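PDB 2NPN: putative cobalamin synthesis related protein from Corynebacterium diphtheriae, which binds S-adenosylmethionine and probably acts as a precorrin-6A synthase (deacetylating), a tetrapyrrole methyltransferase of adenosylcobalamin biosynthesis. Local coordinates for residues A[87-92]-A[128-133]; A[181-186]-A[242-247]; A[202-207]-A[214-219]. All coordinates share one frame; numbering follows the deposited sequence. Where two conformers were deposited one is given.

Interaction 1. Residues A[87-92]-A[128-133]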
# COMPACT_ATOMS: atom_id res chain seq x y z
N ARG A 87 2.12 -3.54 21.50
CA ARG A 87 1.81 -2.50 20.50
C ARG A 87 0.46 -1.85 20.78
O ARG A 87 0.32 -0.63 20.65
CB ARG A 87 1.85 -3.08 19.08
CG ARG A 87 1.61 -2.06 17.97
CD ARG A 87 1.65 -2.72 16.62
NE ARG A 87 0.62 -3.75 16.49
CZ ARG A 87 0.57 -4.65 15.51
NH1 ARG A 87 1.50 -4.68 14.56
NH2 ARG A 87 -0.43 -5.52 15.47
N ALA A 88 -0.54 -2.63 21.18
CA ALA A 88 -1.86 -2.07 21.46
C ALA A 88 -1.81 -1.08 22.62
O ALA A 88 -2.36 0.02 22.54
CB ALA A 88 -2.85 -3.18 21.76
N HIS A 89 -1.10 -1.46 23.67
CA HIS A 89 -0.97 -0.61 24.85
C HIS A 89 -0.23 0.68 24.48
O HIS A 89 -0.61 1.77 24.91
CB HIS A 89 -0.25 -1.37 25.98
CG HIS A 89 -0.11 -0.59 27.24
ND1 HIS A 89 -1.13 0.19 27.76
CD2 HIS A 89 0.93 -0.45 28.10
CE1 HIS A 89 -0.72 0.77 28.88
NE2 HIS A 89 0.53 0.39 29.11
N LEU A 90 0.84 0.53 23.69
CA LEU A 90 1.68 1.64 23.20
C LEU A 90 0.86 2.66 22.39
O LEU A 90 0.96 3.88 22.57
CB LEU A 90 2.74 1.05 22.27
CG LEU A 90 3.95 1.83 21.77
CD1 LEU A 90 4.82 2.30 22.94
CD2 LEU A 90 4.77 0.93 20.84
N LEU A 91 0.07 2.14 21.47
CA LEU A 91 -0.76 2.99 20.60
C LEU A 91 -1.81 3.74 21.41
O LEU A 91 -2.00 4.94 21.23
CB LEU A 91 -1.43 2.18 19.49
CG LEU A 91 -0.57 1.68 18.33
CD1 LEU A 91 -1.37 0.75 17.44
CD2 LEU A 91 -0.03 2.86 17.53
N ALA A 92 -2.48 3.05 22.31
CA ALA A 92 -3.53 3.68 23.10
C ALA A 92 -2.97 4.75 24.00
O ALA A 92 -3.53 5.83 24.09
CB ALA A 92 -4.32 2.66 23.88
N ASN A 128 -10.57 -2.18 21.08
CA ASN A 128 -11.26 -3.15 21.94
C ASN A 128 -10.47 -3.55 23.19
O ASN A 128 -11.04 -3.69 24.27
CB ASN A 128 -11.61 -4.42 21.17
CG ASN A 128 -12.72 -4.20 20.15
OD1 ASN A 128 -13.62 -3.38 20.38
ND2 ASN A 128 -12.68 -4.94 19.03
N LEU A 129 -9.18 -3.76 23.01
CA LEU A 129 -8.32 -4.24 24.08
C LEU A 129 -8.02 -3.14 25.10
O LEU A 129 -7.92 -3.40 26.29
CB LEU A 129 -7.01 -4.75 23.48
CG LEU A 129 -5.93 -5.31 24.39
CD1 LEU A 129 -6.48 -6.45 25.24
CD2 LEU A 129 -4.76 -5.78 23.51
N GLU A 130 -7.88 -1.91 24.62
CA GLU A 130 -7.48 -0.78 25.46
C GLU A 130 -8.65 0.12 25.82
O GLU A 130 -8.46 1.14 26.48
CB GLU A 130 -6.42 0.05 24.73
CG GLU A 130 -5.14 -0.73 24.44
CD GLU A 130 -4.47 -1.31 25.68
OE1 GLU A 130 -4.30 -0.59 26.69
OE2 GLU A 130 -4.11 -2.51 25.64
N ASP A 131 -9.86 -0.28 25.42
CA ASP A 131 -11.08 0.47 25.70
C ASP A 131 -10.93 1.94 25.26
O ASP A 131 -11.23 2.87 26.02
CB ASP A 131 -11.46 0.34 27.18
CG ASP A 131 -12.95 0.29 27.40
OD1 ASP A 131 -13.70 0.02 26.43
OD2 ASP A 131 -13.40 0.50 28.55
N LEU A 132 -10.44 2.12 24.03
CA LEU A 132 -10.25 3.46 23.46
C LEU A 132 -11.48 3.86 22.65
O LEU A 132 -11.75 3.30 21.56
CB LEU A 132 -9.00 3.55 22.59
CG LEU A 132 -8.61 4.97 22.13
CD1 LEU A 132 -7.82 5.72 23.19
CD2 LEU A 132 -7.85 4.91 20.82
N HIS A 133 -12.20 4.82 23.21
CA HIS A 133 -13.37 5.40 22.59
C HIS A 133 -12.94 6.33 21.46
O HIS A 133 -12.27 7.34 21.69
CB HIS A 133 -14.19 6.15 23.64
CG HIS A 133 -14.65 5.28 24.77
ND1 HIS A 133 -14.19 5.42 26.06
CD2 HIS A 133 -15.51 4.23 24.79
CE1 HIS A 133 -14.77 4.52 26.84
NE2 HIS A 133 -15.57 3.78 26.09
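Ala92 and Glu130 make the tight part of this contact: the methyl CB of Ala92 sits 3.5 Å from CB of Glu130 and equally near its CG. Two alanines one helical turn apart, Ala88 and Ala92, present a low surface on the helix, and the aliphatic half of Glu130 lies down on it. CG of Glu130 also comes within 3.4 Å of the carbonyl O of Ala88, an oxygen already engaged in the helix by the backbone N of Ala92. With so little side chain on the alanines, the end of one helix can approach the flank of the other closely; CA of Ala92 and CA of Glu130 are 6.4 Å apart.

Toward solvent the packing thins out. Glu130 bends at its second torsion (chi2 -57°), which turns the carboxylate back across the helix toward His89. There OE1 reaches ND1 of His89 at 3.4 Å, a long and weak hydrogen bond that meets the imidazole at its edge, near the ring plane. Ring and carboxylate are turned 46° against each other, and the two side chains cross at roughly a right angle; at its length this link is looser than the methyl packing. Leu129, also on the exposed side, lends one branch: its CD2 touches CB of Ala88 at 3.7 Å.

Past Glu130 the chain leaves the helix at Asp131 with positive phi, and Leu132 turns back inward beside Ala92. Arg96 of helix 78-98 donates a hydrogen bond from NH2 to the carbonyl O of Glu130. The contact packs the C-terminal end of helix 119-130 and the turn leading to strand 134-139 against helix 78-98; Met126 touches both alanines and Leu132, while Leu91 faces strands 31-35 and 61-64 of the parallel sheet.

Interaction 2. Residues A[181-186]-A[242-247]. With SAM (S-adenosylmethionine), chain C.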
# COMPACT_ATOMS: atom_id res chain seq x y z
N ASN A 181 -7.59 -11.65 -16.89
CA ASN A 181 -7.44 -10.21 -16.58
C ASN A 181 -7.24 -10.11 -15.08
O ASN A 181 -8.21 -10.07 -14.31
CB ASN A 181 -8.66 -9.48 -17.03
CG ASN A 181 -8.52 -8.01 -16.88
OD1 ASN A 181 -7.60 -7.45 -17.46
ND2 ASN A 181 -9.45 -7.35 -16.17
N CYS A 182 -5.98 -10.12 -14.68
CA CYS A 182 -5.71 -10.10 -13.28
C CYS A 182 -4.60 -9.13 -12.95
O CYS A 182 -3.80 -8.76 -13.80
CB CYS A 182 -5.39 -11.50 -12.80
SG CYS A 182 -3.92 -12.22 -13.47
N VAL A 183 -4.66 -8.65 -11.73
CA VAL A 183 -3.64 -7.76 -11.16
C VAL A 183 -2.95 -8.50 -10.03
O VAL A 183 -3.62 -9.13 -9.18
CB VAL A 183 -4.28 -6.49 -10.61
CG1 VAL A 183 -3.20 -5.60 -9.91
CG2 VAL A 183 -4.99 -5.73 -11.72
N VAL A 184 -1.62 -8.48 -9.99
CA VAL A 184 -0.85 -9.22 -9.02
C VAL A 184 -0.01 -8.26 -8.15
O VAL A 184 0.71 -7.40 -8.67
CB VAL A 184 0.06 -10.24 -9.65
CG1 VAL A 184 0.78 -11.08 -8.61
CG2 VAL A 184 -0.70 -11.12 -10.66
N MSE A 185 -0.22 -8.38 -6.85
CA MSE A 185 0.49 -7.63 -5.84
C MSE A 185 1.23 -8.59 -4.91
O MSE A 185 1.00 -9.80 -4.90
CB MSE A 185 -0.50 -6.75 -5.03
CG MSE A 185 -1.30 -5.87 -5.94
SE MSE A 185 -2.68 -4.77 -5.05
CE MSE A 185 -1.50 -3.43 -4.36
N LEU A 186 2.12 -8.03 -4.09
CA LEU A 186 2.79 -8.83 -3.06
C LEU A 186 3.57 -10.03 -3.67
O LEU A 186 3.75 -11.04 -3.00
CB LEU A 186 1.80 -9.30 -2.01
CG LEU A 186 1.19 -8.18 -1.18
CD1 LEU A 186 0.06 -8.72 -0.32
CD2 LEU A 186 2.26 -7.58 -0.25
N MSE A 242 9.24 -3.12 -4.75
CA MSE A 242 7.81 -3.39 -4.76
C MSE A 242 7.36 -3.20 -6.18
O MSE A 242 7.64 -2.16 -6.78
CB MSE A 242 7.03 -2.48 -3.84
CG MSE A 242 7.23 -2.79 -2.36
SE MSE A 242 6.07 -1.76 -1.21
CE MSE A 242 6.59 0.02 -1.80
N ASP A 243 6.74 -4.24 -6.72
CA ASP A 243 6.20 -4.22 -8.07
C ASP A 243 4.71 -4.57 -8.05
O ASP A 243 4.22 -5.27 -7.13
CB ASP A 243 6.96 -5.12 -9.07
CG ASP A 243 6.92 -6.66 -8.72
OD1 ASP A 243 6.64 -7.02 -7.55
OD2 ASP A 243 7.24 -7.52 -9.60
N THR A 244 4.02 -4.14 -9.11
CA THR A 244 2.62 -4.53 -9.32
C THR A 244 2.53 -4.77 -10.82
O THR A 244 3.21 -4.09 -11.62
CB THR A 244 1.65 -3.37 -8.89
OG1 THR A 244 1.81 -3.05 -7.50
CG2 THR A 244 0.15 -3.74 -9.09
N TYR A 245 1.73 -5.74 -11.23
CA TYR A 245 1.60 -6.01 -12.66
C TYR A 245 0.19 -6.48 -12.98
O TYR A 245 -0.52 -6.97 -12.13
CB TYR A 245 2.68 -6.96 -13.16
CG TYR A 245 2.80 -8.30 -12.45
CD1 TYR A 245 2.21 -9.45 -12.98
CD2 TYR A 245 3.59 -8.46 -11.30
CE1 TYR A 245 2.35 -10.72 -12.35
CE2 TYR A 245 3.73 -9.70 -10.71
CZ TYR A 245 3.12 -10.84 -11.25
OH TYR A 245 3.32 -12.09 -10.64
N LEU A 246 -0.17 -6.35 -14.26
CA LEU A 246 -1.47 -6.77 -14.77
C LEU A 246 -1.19 -7.76 -15.89
O LEU A 246 -0.36 -7.48 -16.75
CB LEU A 246 -2.27 -5.57 -15.30
CG LEU A 246 -3.72 -5.87 -15.67
CD1 LEU A 246 -4.58 -4.54 -15.48
CD2 LEU A 246 -3.85 -6.46 -17.04
N LEU A 247 -1.79 -8.93 -15.83
CA LEU A 247 -1.71 -9.98 -16.87
C LEU A 247 -3.06 -10.02 -17.55
O LEU A 247 -4.11 -9.99 -16.93
CB LEU A 247 -1.44 -11.34 -16.24
CG LEU A 247 -0.11 -11.50 -15.47
CD1 LEU A 247 0.01 -12.97 -14.89
CD2 LEU A 247 1.04 -11.15 -16.30
N SAM C . -2.53 -0.24 0.42
CA SAM C . -1.56 -0.32 -0.71
C SAM C . -2.17 0.21 -2.00
O SAM C . -1.47 0.22 -3.05
OXT SAM C . -3.33 0.67 -1.99
CB SAM C . -1.07 -1.77 -0.89
CG SAM C . -0.21 -2.28 0.26
SD SAM C . 0.51 -3.94 0.05
CE SAM C . 1.26 -4.06 1.70
C5' SAM C . 2.11 -3.76 -0.83
C4' SAM C . 2.05 -4.12 -2.32
O4' SAM C . 1.51 -3.06 -3.03
C3' SAM C . 3.41 -4.37 -2.98
O3' SAM C . 3.89 -5.67 -2.77
C2' SAM C . 3.15 -4.08 -4.43
O2' SAM C . 2.41 -5.14 -5.01
C1' SAM C . 2.24 -2.88 -4.25
N9 SAM C . 2.96 -1.59 -4.24
C8 SAM C . 2.90 -0.64 -3.24
N7 SAM C . 3.60 0.44 -3.58
C5 SAM C . 4.09 0.22 -4.84
C6 SAM C . 4.83 1.01 -5.71
N6 SAM C . 5.24 2.26 -5.39
N1 SAM C . 5.17 0.49 -6.95
C2 SAM C . 4.71 -0.76 -7.33
N3 SAM C . 3.98 -1.54 -6.48
C4 SAM C . 3.65 -1.06 -5.25
O HOH W 1 3.42 -8.08 -7.28
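Strands 181-185 and 243-247 run antiparallel, their axes 4.7 Å apart at closest approach and their directions 163° apart. Cys182 with Leu247 and Val184 with Tyr245 form hydrogen-bonded pairs, flanking the non-hydrogen-bonded pair Val183 with Leu246. The straightest bond runs from Val184 N to Tyr245 O, 2.8 Å long with an N-H...O angle of 169°. Past Val184, toward Leu186 and Asp243, the segments part; a water within hydrogen-bonding distance of Val184 O and Asp243 O has more acceptors in reach than protons to give.

On the face shared by Cys182, Val184, Tyr245 and Leu247, the Tyr245 ring folds back over its neighbour. Its chi1 of 55° places CG between the backbone N and carbonyl carbon, laying the ring across Val184, whose CB stands 3.7 Å from the ring centroid in a CH-pi contact over the face. Asp187 holds the Tyr245 hydroxyl.

The splayed end grips S-adenosylmethionine. Leu186 N donates to ribose O2' at 3.0 Å, and O2' donates to Asp243 O at 2.8 Å, so this hydroxyl is held from both segments. Thr244 OG1 donates to adenine N3 at 2.8 Å, while CE of Met185, a selenomethionine, lies against the ribose.

In the mixed sheet, strand 243-249 sits between 181-185 and 200-206; helix 144-152 packs on the face of Val183 and Leu246.

Interaction 3. Residues A[202-207]-A[214-219]. With MG (magnesium ion), chain B; SAM (S-adenosylmethionine), chain C.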
# COMPACT_ATOMS: atom_id res chain seq x y z
N MSE A 202 1.71 -8.63 -20.36
CA MSE A 202 1.93 -8.05 -19.03
C MSE A 202 2.28 -6.56 -19.12
O MSE A 202 3.07 -6.13 -19.98
CB MSE A 202 3.07 -8.79 -18.30
CG MSE A 202 3.36 -8.21 -16.92
SE MSE A 202 4.62 -9.28 -15.84
CE MSE A 202 6.15 -9.29 -17.04
N TRP A 203 1.65 -5.79 -18.22
CA TRP A 203 2.08 -4.46 -17.88
C TRP A 203 2.62 -4.46 -16.45
O TRP A 203 1.91 -4.85 -15.53
CB TRP A 203 0.95 -3.47 -17.98
CG TRP A 203 0.39 -3.28 -19.37
CD1 TRP A 203 0.74 -2.33 -20.28
CD2 TRP A 203 -0.67 -4.04 -19.96
NE1 TRP A 203 -0.04 -2.45 -21.42
CE2 TRP A 203 -0.92 -3.48 -21.24
CE3 TRP A 203 -1.44 -5.14 -19.53
CZ2 TRP A 203 -1.93 -3.98 -22.08
CZ3 TRP A 203 -2.44 -5.61 -20.38
CH2 TRP A 203 -2.67 -5.04 -21.63
N TRP A 204 3.88 -4.06 -16.29
CA TRP A 204 4.61 -4.19 -15.03
C TRP A 204 5.15 -2.84 -14.61
O TRP A 204 5.49 -1.97 -15.43
CB TRP A 204 5.72 -5.23 -15.21
CG TRP A 204 6.57 -5.51 -14.07
CD1 TRP A 204 6.40 -6.51 -13.15
CD2 TRP A 204 7.81 -4.86 -13.71
NE1 TRP A 204 7.43 -6.51 -12.24
CE2 TRP A 204 8.30 -5.50 -12.56
CE3 TRP A 204 8.53 -3.78 -14.25
CZ2 TRP A 204 9.53 -5.14 -11.97
CZ3 TRP A 204 9.71 -3.40 -13.63
CH2 TRP A 204 10.20 -4.08 -12.50
N GLY A 205 5.23 -2.63 -13.29
CA GLY A 205 5.90 -1.47 -12.79
C GLY A 205 6.42 -1.64 -11.40
O GLY A 205 5.81 -2.31 -10.57
N ALA A 206 7.55 -0.98 -11.14
CA ALA A 206 8.17 -0.96 -9.83
C ALA A 206 8.43 0.46 -9.41
O ALA A 206 8.65 1.34 -10.24
CB ALA A 206 9.46 -1.77 -9.82
N PHE A 207 8.36 0.70 -8.10
CA PHE A 207 8.59 2.02 -7.53
C PHE A 207 7.68 3.05 -8.21
O PHE A 207 8.08 4.19 -8.46
CB PHE A 207 10.08 2.41 -7.69
CG PHE A 207 11.05 1.35 -7.20
CD1 PHE A 207 11.11 1.02 -5.84
CD2 PHE A 207 11.90 0.73 -8.07
CE1 PHE A 207 12.01 0.07 -5.36
CE2 PHE A 207 12.83 -0.25 -7.60
CZ PHE A 207 12.85 -0.57 -6.26
N VAL A 214 10.02 2.42 -12.71
CA VAL A 214 10.39 1.64 -13.87
C VAL A 214 9.19 0.91 -14.38
O VAL A 214 8.47 0.26 -13.59
CB VAL A 214 11.51 0.61 -13.52
CG1 VAL A 214 11.92 -0.13 -14.75
CG2 VAL A 214 12.69 1.29 -12.86
N LEU A 215 8.94 1.04 -15.69
CA LEU A 215 7.81 0.41 -16.37
C LEU A 215 8.32 -0.54 -17.43
O LEU A 215 9.30 -0.25 -18.10
CB LEU A 215 6.91 1.43 -17.05
CG LEU A 215 6.35 2.54 -16.16
CD1 LEU A 215 5.52 3.52 -17.07
CD2 LEU A 215 5.50 1.98 -15.01
N ARG A 216 7.64 -1.66 -17.58
CA ARG A 216 7.87 -2.59 -18.69
C ARG A 216 6.52 -3.14 -19.14
O ARG A 216 5.62 -3.31 -18.33
CB ARG A 216 8.76 -3.77 -18.30
CG ARG A 216 10.18 -3.40 -17.90
CD ARG A 216 10.93 -2.85 -19.10
NE ARG A 216 12.35 -2.67 -18.80
CZ ARG A 216 12.89 -1.56 -18.32
NH1 ARG A 216 12.17 -0.47 -18.12
NH2 ARG A 216 14.21 -1.53 -18.09
N LYS A 217 6.41 -3.42 -20.43
CA LYS A 217 5.26 -4.09 -20.97
C LYS A 217 5.59 -4.94 -22.20
O LYS A 217 6.53 -4.66 -22.94
CB LYS A 217 4.16 -3.11 -21.35
CG LYS A 217 4.47 -2.24 -22.55
CD LYS A 217 3.28 -1.36 -22.92
CE LYS A 217 3.55 -0.52 -24.14
NZ LYS A 217 4.65 0.41 -23.81
N GLY A 218 4.78 -5.95 -22.40
CA GLY A 218 4.92 -6.83 -23.51
C GLY A 218 4.41 -8.23 -23.27
O GLY A 218 3.96 -8.55 -22.17
N TYR A 219 4.45 -9.07 -24.29
CA TYR A 219 4.07 -10.46 -24.07
C TYR A 219 5.03 -11.12 -23.11
O TYR A 219 6.25 -10.95 -23.23
CB TYR A 219 4.01 -11.24 -25.39
CG TYR A 219 2.76 -10.91 -26.17
CD1 TYR A 219 1.57 -11.58 -25.92
CD2 TYR A 219 2.76 -9.87 -27.13
CE1 TYR A 219 0.41 -11.25 -26.60
CE2 TYR A 219 1.60 -9.54 -27.83
CZ TYR A 219 0.44 -10.21 -27.56
OH TYR A 219 -0.73 -9.90 -28.21
MG MG B . -2.43 -11.30 -28.59
N SAM C . -2.53 -0.24 0.42
CA SAM C . -1.56 -0.32 -0.71
C SAM C . -2.17 0.21 -2.00
O SAM C . -1.47 0.22 -3.05
OXT SAM C . -3.33 0.67 -1.99
CB SAM C . -1.07 -1.77 -0.89
CG SAM C . -0.21 -2.28 0.26
SD SAM C . 0.51 -3.94 0.05
CE SAM C . 1.26 -4.06 1.70
C5' SAM C . 2.11 -3.76 -0.83
C4' SAM C . 2.05 -4.12 -2.32
O4' SAM C . 1.51 -3.06 -3.03
C3' SAM C . 3.41 -4.37 -2.98
O3' SAM C . 3.89 -5.67 -2.77
C2' SAM C . 3.15 -4.08 -4.43
O2' SAM C . 2.41 -5.14 -5.01
C1' SAM C . 2.24 -2.88 -4.25
N9 SAM C . 2.96 -1.59 -4.24
C8 SAM C . 2.90 -0.64 -3.24
N7 SAM C . 3.60 0.44 -3.58
C5 SAM C . 4.09 0.22 -4.84
C6 SAM C . 4.83 1.01 -5.71
N6 SAM C . 5.24 2.26 -5.39
N1 SAM C . 5.17 0.49 -6.95
C2 SAM C . 4.71 -0.76 -7.33
N3 SAM C . 3.98 -1.54 -6.48
C4 SAM C . 3.65 -1.06 -5.25
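Trp204 extends its indole with CG opposite the backbone N (chi1 -180°), which carries the six-membered ring over to strand 214-217, while NE1 hydrogen-bonds to Asp243 OD2. Arg216, with chi1 -64° and a bend at chi2, runs beside it: CG of Arg216 lies 4.0 Å from CE3 of Trp204, and CG1 of Val214 4.1 Å from CZ3 of the same indole. The bend also brings NH1 of Arg216 back to the carbonyl O of Leu215 at 2.9 Å, the oxygen near the guanidinium plane, NH1 above the carbonyl plane. On the other face, CB of Lys217 comes 3.7 Å from CD1 of Trp203.

Six hydrogen bonds hold the antiparallel hairpin, two each for Met202 with Gly218, Trp204 with Arg216 and Ala206 with Val214. Gly205 lets Leu215 lean in, its CD2 4.1 Å from CA of Gly205. At the cofactor end, Phe207 N approaches adenine N1 of S-adenosylmethionine at 3.4 Å, with Gly205 O near C2. Gly218 (phi 152°), at angles suited to glycine, turns the chain out of the sheet. Tyr219 follows at the N-cap position of helix 220-238, its OH binding magnesium at 2.2 Å with Leu250 O.

Strand 214-217 is one of the two outer strands of the mixed sheet; strand 200-206 joins it to 243-249, helix 220-238 packs against Met202, Trp204 and Arg216, and helix 144-152 against Leu215 and Lys217.

How the interactions relate
Interactions 2 and 3 belong to one mixed sheet: strands 243-249 and 200-206 are neighbours, and Trp203 O accepts from Leu246 N. Along the chain interaction 3 is nested inside the loop that interaction 2 closes. Interaction 2 is wholly buried and spends backbone atoms and a threonine hydroxyl on the cofactor; interaction 3, at the sheet's edge, is partly exposed, touches the adenine from its inner strand and carries a magnesium ligand at its far end. Interaction 1 lies on the opposite side of the chain's centre, about 35 Å from interaction 2 between centres, where the end of one helix packs on another's flank through small apolar contacts and one weak polar link.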